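Local coordinates for protein PrgX (Enterococcus faecalis, PDB 2AWI) that is a receptor for the peptide sex pheromone cCF10 and probably binds DNA as a repressor in the control of conjugation, at residues A[243-246]-A[247-251]; A[76-79]-A[80-83]. The protein carries 1 engineered substitution. All blocks are in the same frame, centred on the assembly; numbering follows the deposited sequence.

Interaction 1 (A[243-246]-A[247-251]); sequences YQFL and TDKNI
The C-terminal part of helix 230-248 and the short turn that leads into helix 251-266 meet here, in the TPR-like helical C-terminal region, with Tyr243 gripped by Thr247 and Phe245 covered by Lys249. The carbonyl oxygen Tyr243 O takes two bonds from one residue: Thr247 N at 3.0 Å, and the hydroxyl Thr247 OG1 at 2.9 Å, which arrives from the opposite face of the carbonyl plane. Threonine suits the place because its short hydroxyl, beside its own backbone N (chi1 -62°), can reach back to the carbonyl four residues earlier. The same OG1 also sits over the centre of the Tyr243 ring face, 3.9 Å from Tyr243 CZ. One residue on, Asp248 N gives Gln244 O a fairly straight bond of 3.1 Å. Beyond this the chain turns toward helix 251-266, and Lys249 curls back, its side chain bent at chi2 (-48°), laying CD over one face of the Phe245 ring in a CH-pi contact 3.7 Å from the ring centroid. Lysine supplies both the greasy methylenes for this face and a charge beyond it, which forms a salt bridge with Glu287. At the edge of the same ring, near its plane, lies Asn250 O, 3.0 Å from Phe245 CD1. Asn250 occupies the N-cap of the next helix, OD1 accepting from Ser253 N, while Gln244 NE2 bonds Ser253 OG. Phe245 also meets Tyr254 and Phe289 edge-to-face, Tyr243 and Thr247 rest on helix 207-220, and Phe289 of the second subunit packs on Phe245 and Ile251.

Interaction 2 (A[76-79]-A[80-83]); sequences GKEK and LLIS
Lys77 O is gripped by two backbone donors of the following turn: Leu81 N at 2.9 Å, the regular bond of an alpha helix to the residue four places on, and Leu80 N, which adds a weak bond of 3.2 Å. Leu80 N has its stronger partner one residue earlier, reaching Gly76 O at 2.9 Å, and Ile82 N continues the pattern with a weak bond to Glu78 O at 3.4 Å. Side-chain meetings are few. Glu78 and Leu81 run alongside each other in the same direction, and the Glu78 chain, bent at chi2 (-72°), brings OE1 to 3.7 Å from the methyl Leu81 CD2. Ile82 sets its CB 3.6 Å from Lys79 O, the branched carbon lying close to the backbone. Within its own segment Ser83 returns its hydroxyl to the helix, OG bonding Leu80 O at 2.9 Å; serine fits because so short a side chain (chi1 64°) can reach that carbonyl, which Ser83 N also binds. Glu78 and Ile82 both press on Ile112 of helix 107-122, while Leu81 touches Asn95 and Arg98 of helix 92-102. Lys77 NZ pairs with Glu74 inside the same helix, whereas the salt bridges from Glu78 OE2 to Arg98 and from Lys79 NZ to Glu154 of helix 150-159 link it to other helices. The Arg98 guanidinium thus probably keeps the buried carboxylate of Glu78 ionised, even with a leucine methyl against one of its oxygens, and greasy packing and charge pairing together join this helix to its neighbours.

Along the chain from the N terminus, the helix-turn-helix region comes first, followed by helix 74-87, where interaction 2 ties one turn to the next. Much later, interaction 1 joins the end of helix 230-248 to the turn before helix 251-266. Both contacts are local and in series: neither encloses the other and they do not cross. The centres of interaction 1 and interaction 2 are about 42 Å apart, on opposite sides of the chain's centre. Their nearest atoms are about 31 Å apart. Interaction 2 belongs to a helix packed on helices 92-102 and 107-122, whereas interaction 1 sits at a junction between helices that the second subunit also touches.

Interaction 1 (A[243-246]-A[247-251])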
loop_
_atom_site.group_PDB
_atom_site.type_symbol
_atom_site.label_atom_id
_atom_site.label_comp_id
_atom_site.label_asym_id
_atom_site.label_seq_id
_atom_site.Cartn_x
_atom_site.Cartn_y
_atom_site.Cartn_z
ATOM N N TYR A 243 20.774 -0.564 4.744
ATOM C CA TYR A 243 22.110 -0.921 4.281
ATOM C C TYR A 243 22.063 -1.253 2.789
ATOM O O TYR A 243 22.914 -0.805 2.023
ATOM C CB TYR A 243 22.629 -2.140 5.049
ATOM C CG TYR A 243 23.918 -2.720 4.497
ATOM C CD1 TYR A 243 25.150 -2.139 4.791
ATOM C CD2 TYR A 243 23.905 -3.844 3.669
ATOM C CE1 TYR A 243 26.339 -2.659 4.276
ATOM C CE2 TYR A 243 25.094 -4.372 3.146
ATOM C CZ TYR A 243 26.305 -3.771 3.455
ATOM O OH TYR A 243 27.484 -4.266 2.939
ATOM N N GLN A 244 21.066 -2.042 2.394
ATOM C CA GLN A 244 20.893 -2.452 1.003
ATOM C C GLN A 244 20.585 -1.269 0.091
ATOM O O GLN A 244 20.985 -1.254 -1.070
ATOM C CB GLN A 244 19.769 -3.486 0.893
ATOM C CG GLN A 244 20.008 -4.755 1.698
ATOM C CD GLN A 244 18.825 -5.714 1.663
ATOM O OE1 GLN A 244 18.858 -6.781 2.281
ATOM N NE2 GLN A 244 17.773 -5.338 0.942
ATOM N N PHE A 245 19.866 -0.285 0.618
ATOM C CA PHE A 245 19.521 0.894 -0.157
ATOM C C PHE A 245 20.780 1.733 -0.352
ATOM O O PHE A 245 21.076 2.199 -1.460
ATOM C CB PHE A 245 18.463 1.722 0.578
ATOM C CG PHE A 245 18.016 2.948 -0.174
ATOM C CD1 PHE A 245 17.279 2.834 -1.352
ATOM C CD2 PHE A 245 18.334 4.217 0.296
ATOM C CE1 PHE A 245 16.863 3.967 -2.051
ATOM C CE2 PHE A 245 17.925 5.359 -0.392
ATOM C CZ PHE A 245 17.187 5.235 -1.571
ATOM N N LEU A 246 21.520 1.920 0.734
ATOM C CA LEU A 246 22.741 2.705 0.693
ATOM C C LEU A 246 23.777 2.106 -0.252
ATOM O O LEU A 246 24.572 2.832 -0.843
ATOM C CB LEU A 246 23.338 2.824 2.098
ATOM C CG LEU A 246 22.511 3.543 3.164
ATOM C CD1 LEU A 246 23.345 3.670 4.427
ATOM C CD2 LEU A 246 22.084 4.919 2.661
ATOM N N THR A 247 23.759 0.784 -0.396
ATOM C CA THR A 247 24.715 0.090 -1.256
ATOM C C THR A 247 24.366 0.177 -2.737
ATOM O O THR A 247 25.228 0.467 -3.567
ATOM C CB THR A 247 24.827 -1.395 -0.872
ATOM O OG1 THR A 247 25.308 -1.506 0.476
ATOM C CG2 THR A 247 25.783 -2.122 -1.816
ATOM N N ASP A 248 23.104 -0.085 -3.062
ATOM C CA ASP A 248 22.638 -0.036 -4.441
ATOM C C ASP A 248 21.216 0.502 -4.525
ATOM O O ASP A 248 20.291 -0.241 -4.842
ATOM C CB ASP A 248 22.702 -1.431 -5.070
ATOM C CG ASP A 248 22.356 -2.534 -4.087
ATOM O OD1 ASP A 248 23.144 -2.758 -3.147
ATOM O OD2 ASP A 248 21.299 -3.180 -4.250
ATOM N N LYS A 249 21.057 1.796 -4.254
ATOM C CA LYS A 249 19.758 2.470 -4.274
ATOM C C LYS A 249 18.610 1.612 -4.790
ATOM O O LYS A 249 18.089 1.818 -5.886
ATOM C CB LYS A 249 19.848 3.774 -5.071
ATOM C CG LYS A 249 20.826 4.776 -4.470
ATOM C CD LYS A 249 20.586 4.934 -2.968
ATOM C CE LYS A 249 21.599 5.863 -2.312
ATOM N NZ LYS A 249 21.401 7.286 -2.715
ATOM N N ASN A 250 18.227 0.649 -3.964
ATOM C CA ASN A 250 17.154 -0.285 -4.261
ATOM C C ASN A 250 15.870 0.268 -3.653
ATOM O O ASN A 250 15.800 0.473 -2.445
ATOM C CB ASN A 250 17.492 -1.645 -3.640
ATOM C CG ASN A 250 16.468 -2.705 -3.956
ATOM O OD1 ASN A 250 15.277 -2.526 -3.706
ATOM N ND2 ASN A 250 16.926 -3.827 -4.501
ATOM N N ILE A 251 14.855 0.512 -4.477
ATOM C CA ILE A 251 13.604 1.052 -3.950
ATOM C C ILE A 251 12.850 0.055 -3.063
ATOM O O ILE A 251 12.309 0.442 -2.024
ATOM C CB ILE A 251 12.652 1.547 -5.066
ATOM C CG1 ILE A 251 11.570 2.429 -4.438
ATOM C CG2 ILE A 251 12.020 0.372 -5.800
ATOM C CD1 ILE A 251 10.463 2.824 -5.373
#

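Interaction 2 (A[76-79]-A[80-83])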
loop_
_atom_site.group_PDB
_atom_site.type_symbol
_atom_site.label_atom_id
_atom_site.label_comp_id
_atom_site.label_asym_id
_atom_site.label_seq_id
_atom_site.Cartn_x
_atom_site.Cartn_y
_atom_site.Cartn_z
ATOM N N GLY A 76 23.125 -3.419 43.254
ATOM C CA GLY A 76 21.797 -3.252 42.694
ATOM C C GLY A 76 21.252 -1.900 43.118
ATOM O O GLY A 76 20.654 -1.174 42.320
ATOM N N LYS A 77 21.467 -1.558 44.385
ATOM C CA LYS A 77 21.010 -0.283 44.916
ATOM C C LYS A 77 21.568 0.841 44.046
ATOM O O LYS A 77 20.833 1.732 43.617
ATOM C CB LYS A 77 21.499 -0.104 46.356
ATOM C CG LYS A 77 21.093 -1.222 47.300
ATOM C CD LYS A 77 21.830 -1.113 48.632
ATOM C CE LYS A 77 21.541 -2.312 49.531
ATOM N NZ LYS A 77 22.375 -2.322 50.771
ATOM N N GLU A 78 22.873 0.776 43.784
ATOM C CA GLU A 78 23.566 1.776 42.973
ATOM C C GLU A 78 23.039 1.859 41.546
ATOM O O GLU A 78 22.681 2.939 41.077
ATOM C CB GLU A 78 25.069 1.476 42.943
ATOM C CG GLU A 78 25.757 1.587 44.298
ATOM C CD GLU A 78 25.893 3.021 44.771
ATOM O OE1 GLU A 78 25.281 3.915 44.150
ATOM O OE2 GLU A 78 26.608 3.258 45.766
ATOM N N LYS A 79 22.995 0.726 40.852
ATOM C CA LYS A 79 22.516 0.709 39.472
ATOM C C LYS A 79 21.079 1.220 39.403
ATOM O O LYS A 79 20.651 1.770 38.389
ATOM C CB LYS A 79 22.609 -0.706 38.883
ATOM C CG LYS A 79 22.405 -0.765 37.365
ATOM C CD LYS A 79 22.683 -2.162 36.798
ATOM C CE LYS A 79 24.178 -2.456 36.655
ATOM N NZ LYS A 79 24.799 -1.782 35.475
ATOM N N LEU A 80 20.345 1.044 40.497
ATOM C CA LEU A 80 18.958 1.489 40.579
ATOM C C LEU A 80 18.943 3.008 40.742
ATOM O O LEU A 80 18.157 3.715 40.110
ATOM C CB LEU A 80 18.274 0.816 41.779
ATOM C CG LEU A 80 16.771 0.987 42.034
ATOM C CD1 LEU A 80 16.457 2.412 42.476
ATOM C CD2 LEU A 80 16.002 0.623 40.774
ATOM N N LEU A 81 19.838 3.496 41.590
ATOM C CA LEU A 81 19.961 4.917 41.878
ATOM C C LEU A 81 20.102 5.783 40.624
ATOM O O LEU A 81 19.712 6.951 40.625
ATOM C CB LEU A 81 21.160 5.131 42.807
ATOM C CG LEU A 81 21.271 6.419 43.625
ATOM C CD1 LEU A 81 19.966 6.688 44.351
ATOM C CD2 LEU A 81 22.414 6.278 44.629
ATOM N N ILE A 82 20.650 5.210 39.556
ATOM C CA ILE A 82 20.846 5.944 38.305
ATOM C C ILE A 82 19.565 6.549 37.731
ATOM O O ILE A 82 19.563 7.695 37.284
ATOM C CB ILE A 82 21.498 5.039 37.218
ATOM C CG1 ILE A 82 22.988 4.875 37.509
ATOM C CG2 ILE A 82 21.297 5.632 35.822
ATOM C CD1 ILE A 82 23.692 3.980 36.521
ATOM N N SER A 83 18.484 5.775 37.736
ATOM C CA SER A 83 17.206 6.243 37.204
ATOM C C SER A 83 16.718 7.480 37.946
ATOM O O SER A 83 16.267 8.452 37.334
ATOM C CB SER A 83 16.152 5.138 37.308
ATOM O OG SER A 83 15.887 4.807 38.661
#